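Local coordinates for LPXTG cell wall surface protein (Streptococcus gordonii, PDB 4IGB) that probably serves as a cell-wall-attached adhesin, this fragment being the N-terminal part that comprises the N1 and N2 domains, at residues 68-81 with 128-142. Sequence-based numbering, arbitrary orientation.
Sequences EMENFTLKVDKSKK and MNSAQKSTVEFFSIS
Phe72 lies beside Phe138 and Phe139 where the antiparallel strands 68-75 and 135-142 slip by one residue. From Phe72 N the bond to Phe139 O measures 2.8 Å, whereas Phe72 O is shared by two weak bonds from the backbone N of Phe138 and of Phe139. This is a classic beta bulge, and the extra residue gives Phe72 two aromatic neighbours. The Phe72 and Phe139 rings point the same way, their planes at 46°, with Phe72 CD1 3.3 Å from Phe139 CD2 at the edge of the Phe139 ring. With CG between the backbone N and the carbonyl carbon (chi1 77°), Phe138 turns CD2 to within 3.5 Å of Leu74 CG and crosses that side chain at about a right angle. Both strands lie in the six-stranded antiparallel sheet of the N-terminal domain, where 47-53 flanks 68-75; Phe72, Phe138 and Phe139 face the second sheet, and Phe111 meets both Phe138 and Phe139 edge-to-face. Across the other face of the pair, Asn71 and Glu137 come from opposite directions, amide and carboxylate planes 14° apart, and a weak bond links the hydroxyls of Thr135 and Thr73. The solvent side holds Lys75, Ser79, Lys80 and Asn129; a water donates to the carbonyl oxygens of Val76 and Ser134, while Val76 CG1 touches Val136 CG2 at 3.7 Å. Lys78 and Met128 still pack closely here. Bent at chi3 and chi4, Lys78 hydrogen-bonds through NZ to three backbone carbonyls: Lys133 O (2.8 Å) nearly along its C=O axis, Met128 O (2.8 Å) from above the carbonyl plane, and Ser130 O (2.9 Å), tying the turn at Asp77-Lys80 to the end of helix 122-129 and the loop after it. Met128 CE lies against the carbonyl oxygens of Asp77 and Lys80, 3.2 Å from Asp77 O.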
loop_
_atom_site.group_PDB
_atom_site.type_symbol
_atom_site.label_atom_id
_atom_site.label_comp_id
_atom_site.label_asym_id
_atom_site.label_seq_id
_atom_site.Cartn_x
_atom_site.Cartn_y
_atom_site.Cartn_z
ATOM N N GLU B 68 0.400 17.315 -18.481
ATOM C CA GLU B 68 0.928 18.198 -17.423
ATOM C C GLU B 68 1.732 17.461 -16.349
ATOM O O GLU B 68 1.366 16.373 -15.899
ATOM C CB GLU B 68 -0.186 19.041 -16.786
ATOM C CG GLU B 68 -0.997 19.883 -17.784
ATOM C CD GLU B 68 -0.189 20.960 -18.485
ATOM O OE1 GLU B 68 0.734 21.526 -17.880
ATOM O OE2 GLU B 68 -0.492 21.269 -19.654
ATOM N N MET B 69 2.840 18.068 -15.950
ATOM C CA MET B 69 3.785 17.418 -15.056
ATOM C C MET B 69 4.303 18.403 -14.020
ATOM O O MET B 69 4.490 19.590 -14.307
ATOM C CB MET B 69 4.974 16.875 -15.858
ATOM C CG MET B 69 6.188 16.498 -15.015
ATOM S SD MET B 69 7.569 15.873 -15.998
ATOM C CE MET B 69 6.970 14.229 -16.396
ATOM N N GLU B 70 4.532 17.907 -12.813
ATOM C CA GLU B 70 5.273 18.680 -11.832
ATOM C C GLU B 70 6.611 17.999 -11.657
ATOM O O GLU B 70 6.680 16.820 -11.291
ATOM C CB GLU B 70 4.513 18.792 -10.510
ATOM C CG GLU B 70 5.139 19.812 -9.528
ATOM C CD GLU B 70 4.901 21.261 -9.921
ATOM O OE1 GLU B 70 4.095 21.525 -10.840
ATOM O OE2 GLU B 70 5.518 22.149 -9.298
ATOM N N ASN B 71 7.675 18.747 -11.932
ATOM C CA ASN B 71 9.015 18.180 -12.007
ATOM C C ASN B 71 9.921 18.661 -10.899
ATOM O O ASN B 71 9.840 19.814 -10.483
ATOM C CB ASN B 71 9.680 18.521 -13.342
ATOM C CG ASN B 71 10.824 17.590 -13.664
ATOM O OD1 ASN B 71 11.835 18.023 -14.211
ATOM N ND2 ASN B 71 10.684 16.309 -13.322
ATOM N N PHE B 72 10.813 17.784 -10.452
ATOM C CA PHE B 72 11.722 18.121 -9.363
ATOM C C PHE B 72 13.139 17.704 -9.699
ATOM O O PHE B 72 13.410 16.531 -10.013
ATOM C CB PHE B 72 11.291 17.437 -8.064
ATOM C CG PHE B 72 9.932 17.839 -7.579
ATOM C CD1 PHE B 72 8.789 17.273 -8.126
ATOM C CD2 PHE B 72 9.795 18.764 -6.548
ATOM C CE1 PHE B 72 7.532 17.626 -7.652
ATOM C CE2 PHE B 72 8.545 19.134 -6.091
ATOM C CZ PHE B 72 7.410 18.561 -6.640
ATOM N N THR B 73 14.054 18.657 -9.626
ATOM C CA THR B 73 15.457 18.346 -9.838
ATOM C C THR B 73 16.288 18.836 -8.671
ATOM O O THR B 73 15.801 19.580 -7.823
ATOM C CB THR B 73 15.981 18.983 -11.141
ATOM O OG1 THR B 73 16.031 20.405 -10.991
ATOM C CG2 THR B 73 15.071 18.607 -12.336
ATOM N N LEU B 74 17.547 18.405 -8.641
ATOM C CA LEU B 74 18.488 18.755 -7.592
ATOM C C LEU B 74 19.635 19.583 -8.176
ATOM O O LEU B 74 20.261 19.186 -9.155
ATOM C CB LEU B 74 19.037 17.477 -6.944
ATOM C CG LEU B 74 18.084 16.766 -5.990
ATOM C CD1 LEU B 74 18.565 15.361 -5.676
ATOM C CD2 LEU B 74 17.905 17.591 -4.700
ATOM N N LYS B 75 19.898 20.741 -7.579
ATOM C CA LYS B 75 21.016 21.597 -7.985
ATOM C C LYS B 75 22.359 21.022 -7.551
ATOM O O LYS B 75 22.615 20.879 -6.354
ATOM C CB LYS B 75 20.860 22.986 -7.369
ATOM C CG LYS B 75 19.543 23.654 -7.717
ATOM C CD LYS B 75 19.280 24.863 -6.825
ATOM C CE LYS B 75 17.978 25.540 -7.226
ATOM N NZ LYS B 75 17.506 26.521 -6.214
ATOM N N VAL B 76 23.231 20.717 -8.508
ATOM C CA VAL B 76 24.524 20.142 -8.157
ATOM C C VAL B 76 25.622 21.196 -8.035
ATOM O O VAL B 76 25.504 22.296 -8.569
ATOM C CB VAL B 76 24.954 19.022 -9.138
ATOM C CG1 VAL B 76 23.906 17.940 -9.166
ATOM C CG2 VAL B 76 25.160 19.569 -10.519
ATOM N N ASP B 77 26.675 20.870 -7.297
ATOM C CA ASP B 77 27.868 21.703 -7.302
ATOM C C ASP B 77 28.686 21.277 -8.516
ATOM O O ASP B 77 29.261 20.191 -8.532
ATOM C CB ASP B 77 28.672 21.506 -6.018
ATOM C CG ASP B 77 29.813 22.504 -5.884
ATOM O OD1 ASP B 77 30.373 22.926 -6.920
ATOM O OD2 ASP B 77 30.142 22.871 -4.738
ATOM N N LYS B 78 28.709 22.113 -9.545
ATOM C CA LYS B 78 29.339 21.741 -10.808
ATOM C C LYS B 78 30.858 21.627 -10.685
ATOM O O LYS B 78 31.518 21.072 -11.565
ATOM C CB LYS B 78 28.962 22.734 -11.912
ATOM C CG LYS B 78 27.491 22.689 -12.306
ATOM C CD LYS B 78 27.036 23.994 -12.960
ATOM C CE LYS B 78 27.860 24.325 -14.207
ATOM N NZ LYS B 78 27.706 23.279 -15.252
ATOM N N SER B 79 31.407 22.131 -9.583
ATOM C CA SER B 79 32.853 22.111 -9.401
ATOM C C SER B 79 33.304 20.835 -8.722
ATOM O O SER B 79 34.501 20.581 -8.603
ATOM C CB SER B 79 33.318 23.308 -8.570
ATOM O OG SER B 79 33.087 23.090 -7.185
ATOM N N LYS B 80 32.345 20.038 -8.257
ATOM C CA LYS B 80 32.676 18.834 -7.504
ATOM C C LYS B 80 32.320 17.570 -8.264
ATOM O O LYS B 80 31.186 17.066 -8.197
ATOM C CB LYS B 80 32.008 18.846 -6.132
ATOM C CG LYS B 80 32.591 19.861 -5.178
ATOM C CD LYS B 80 31.850 19.851 -3.857
ATOM C CE LYS B 80 32.441 20.877 -2.890
ATOM N NZ LYS B 80 31.775 20.814 -1.559
ATOM N N LYS B 81 33.301 17.053 -8.993
ATOM C CA LYS B 81 33.077 15.869 -9.799
ATOM C C LYS B 81 33.193 14.639 -8.912
ATOM O O LYS B 81 34.179 13.905 -8.939
ATOM C CB LYS B 81 34.024 15.846 -11.003
ATOM C CG LYS B 81 33.707 16.971 -11.996
ATOM C CD LYS B 81 34.917 17.391 -12.813
ATOM C CE LYS B 81 34.584 18.608 -13.667
ATOM N NZ LYS B 81 33.940 19.693 -12.857
ATOM N N MET B 128 29.070 18.511 -16.365
ATOM C CA MET B 128 29.532 19.292 -15.222
ATOM C C MET B 128 30.184 20.595 -15.655
ATOM O O MET B 128 29.990 21.639 -15.025
ATOM C CB MET B 128 30.497 18.473 -14.361
ATOM C CG MET B 128 29.812 17.334 -13.618
ATOM S SD MET B 128 28.674 17.905 -12.342
ATOM C CE MET B 128 29.818 18.216 -10.998
ATOM N N ASN B 129 30.959 20.531 -16.733
ATOM C CA ASN B 129 31.652 21.716 -17.237
ATOM C C ASN B 129 30.800 22.614 -18.138
ATOM O O ASN B 129 31.139 23.782 -18.349
ATOM C CB ASN B 129 32.934 21.319 -17.967
ATOM C CG ASN B 129 33.963 20.740 -17.035
ATOM O OD1 ASN B 129 34.738 19.865 -17.414
ATOM N ND2 ASN B 129 33.971 21.217 -15.799
ATOM N N SER B 130 29.703 22.072 -18.663
ATOM C CA SER B 130 28.845 22.829 -19.578
ATOM C C SER B 130 28.439 24.173 -18.984
ATOM O O SER B 130 28.565 24.403 -17.782
ATOM C CB SER B 130 27.585 22.031 -19.922
ATOM O OG SER B 130 26.605 22.196 -18.909
ATOM N N ALA B 131 27.941 25.067 -19.825
ATOM C CA ALA B 131 27.474 26.354 -19.337
ATOM C C ALA B 131 26.016 26.273 -18.893
ATOM O O ALA B 131 25.613 26.927 -17.938
ATOM C CB ALA B 131 27.652 27.426 -20.406
ATOM N N GLN B 132 25.229 25.455 -19.581
ATOM C CA GLN B 132 23.784 25.482 -19.383
ATOM C C GLN B 132 23.221 24.439 -18.407
ATOM O O GLN B 132 22.125 24.634 -17.889
ATOM C CB GLN B 132 23.050 25.395 -20.727
ATOM C CG GLN B 132 23.410 24.163 -21.546
ATOM C CD GLN B 132 22.368 23.827 -22.605
ATOM O OE1 GLN B 132 21.182 24.138 -22.449
ATOM N NE2 GLN B 132 22.809 23.186 -23.693
ATOM N N LYS B 133 23.943 23.346 -18.159
ATOM C CA LYS B 133 23.410 22.284 -17.303
ATOM C C LYS B 133 23.796 22.505 -15.846
ATOM O O LYS B 133 24.971 22.709 -15.534
ATOM C CB LYS B 133 23.895 20.908 -17.756
ATOM C CG LYS B 133 23.611 20.569 -19.205
ATOM C CD LYS B 133 22.169 20.809 -19.573
ATOM C CE LYS B 133 21.863 20.144 -20.897
ATOM N NZ LYS B 133 20.601 20.646 -21.506
ATOM N N SER B 134 22.814 22.455 -14.948
ATOM C CA SER B 134 23.077 22.732 -13.534
ATOM C C SER B 134 22.312 21.842 -12.550
ATOM O O SER B 134 22.569 21.894 -11.347
ATOM C CB SER B 134 22.774 24.192 -13.207
ATOM O OG SER B 134 21.390 24.460 -13.368
ATOM N N THR B 135 21.376 21.039 -13.040
ATOM C CA THR B 135 20.601 20.202 -12.134
ATOM C C THR B 135 20.543 18.753 -12.596
ATOM O O THR B 135 20.933 18.426 -13.723
ATOM C CB THR B 135 19.170 20.732 -11.951
ATOM O OG1 THR B 135 18.427 20.523 -13.158
ATOM C CG2 THR B 135 19.170 22.214 -11.598
ATOM N N VAL B 136 20.064 17.883 -11.708
ATOM C CA VAL B 136 19.898 16.476 -12.029
ATOM C C VAL B 136 18.470 16.058 -11.667
ATOM O O VAL B 136 17.938 16.444 -10.622
ATOM C CB VAL B 136 20.938 15.600 -11.283
ATOM C CG1 VAL B 136 20.614 14.127 -11.414
ATOM C CG2 VAL B 136 22.352 15.885 -11.790
ATOM N N GLU B 137 17.853 15.279 -12.543
ATOM C CA GLU B 137 16.487 14.809 -12.357
ATOM C C GLU B 137 16.405 13.798 -11.207
ATOM O O GLU B 137 17.291 12.959 -11.052
ATOM C CB GLU B 137 16.018 14.150 -13.657
ATOM C CG GLU B 137 14.576 13.662 -13.646
ATOM C CD GLU B 137 13.566 14.795 -13.786
ATOM O OE1 GLU B 137 13.880 15.826 -14.425
ATOM O OE2 GLU B 137 12.447 14.653 -13.243
ATOM N N PHE B 138 15.350 13.862 -10.401
ATOM C CA PHE B 138 15.112 12.764 -9.462
ATOM C C PHE B 138 13.659 12.329 -9.301
ATOM O O PHE B 138 13.400 11.197 -8.908
ATOM C CB PHE B 138 15.763 13.024 -8.091
ATOM C CG PHE B 138 15.025 14.003 -7.228
ATOM C CD1 PHE B 138 14.179 13.557 -6.225
ATOM C CD2 PHE B 138 15.196 15.378 -7.396
ATOM C CE1 PHE B 138 13.507 14.459 -5.414
ATOM C CE2 PHE B 138 14.520 16.281 -6.592
ATOM C CZ PHE B 138 13.685 15.828 -5.596
ATOM N N PHE B 139 12.712 13.206 -9.623
ATOM C CA PHE B 139 11.318 12.946 -9.288
ATOM C C PHE B 139 10.343 13.794 -10.089
ATOM O O PHE B 139 10.569 14.988 -10.306
ATOM C CB PHE B 139 11.107 13.201 -7.782
ATOM C CG PHE B 139 9.682 13.046 -7.322
ATOM C CD1 PHE B 139 9.107 11.788 -7.202
ATOM C CD2 PHE B 139 8.924 14.160 -6.983
ATOM C CE1 PHE B 139 7.800 11.636 -6.753
ATOM C CE2 PHE B 139 7.607 14.014 -6.533
ATOM C CZ PHE B 139 7.050 12.757 -6.427
ATOM N N SER B 140 9.237 13.182 -10.511
ATOM C CA SER B 140 8.182 13.945 -11.167
ATOM C C SER B 140 6.843 13.333 -10.848
ATOM O O SER B 140 6.750 12.151 -10.479
ATOM C CB SER B 140 8.381 14.018 -12.695
ATOM O OG SER B 140 8.207 12.740 -13.296
ATOM N N ILE B 141 5.810 14.153 -10.988
ATOM C CA ILE B 141 4.433 13.712 -10.853
ATOM C C ILE B 141 3.701 14.016 -12.158
ATOM O O ILE B 141 3.683 15.156 -12.613
ATOM C CB ILE B 141 3.738 14.457 -9.709
ATOM C CG1 ILE B 141 4.516 14.251 -8.410
ATOM C CG2 ILE B 141 2.287 14.003 -9.571
ATOM C CD1 ILE B 141 3.960 15.042 -7.236
ATOM N N SER B 142 3.105 12.999 -12.758
ATOM C CA SER B 142 2.360 13.182 -13.998
ATOM C C SER B 142 1.596 11.924 -14.313
ATOM O O SER B 142 1.800 10.880 -13.691
ATOM C CB SER B 142 3.305 13.427 -15.165
ATOM O OG SER B 142 3.855 12.191 -15.593
HETATM O O HOH W 1 23.826 23.931 -9.763
#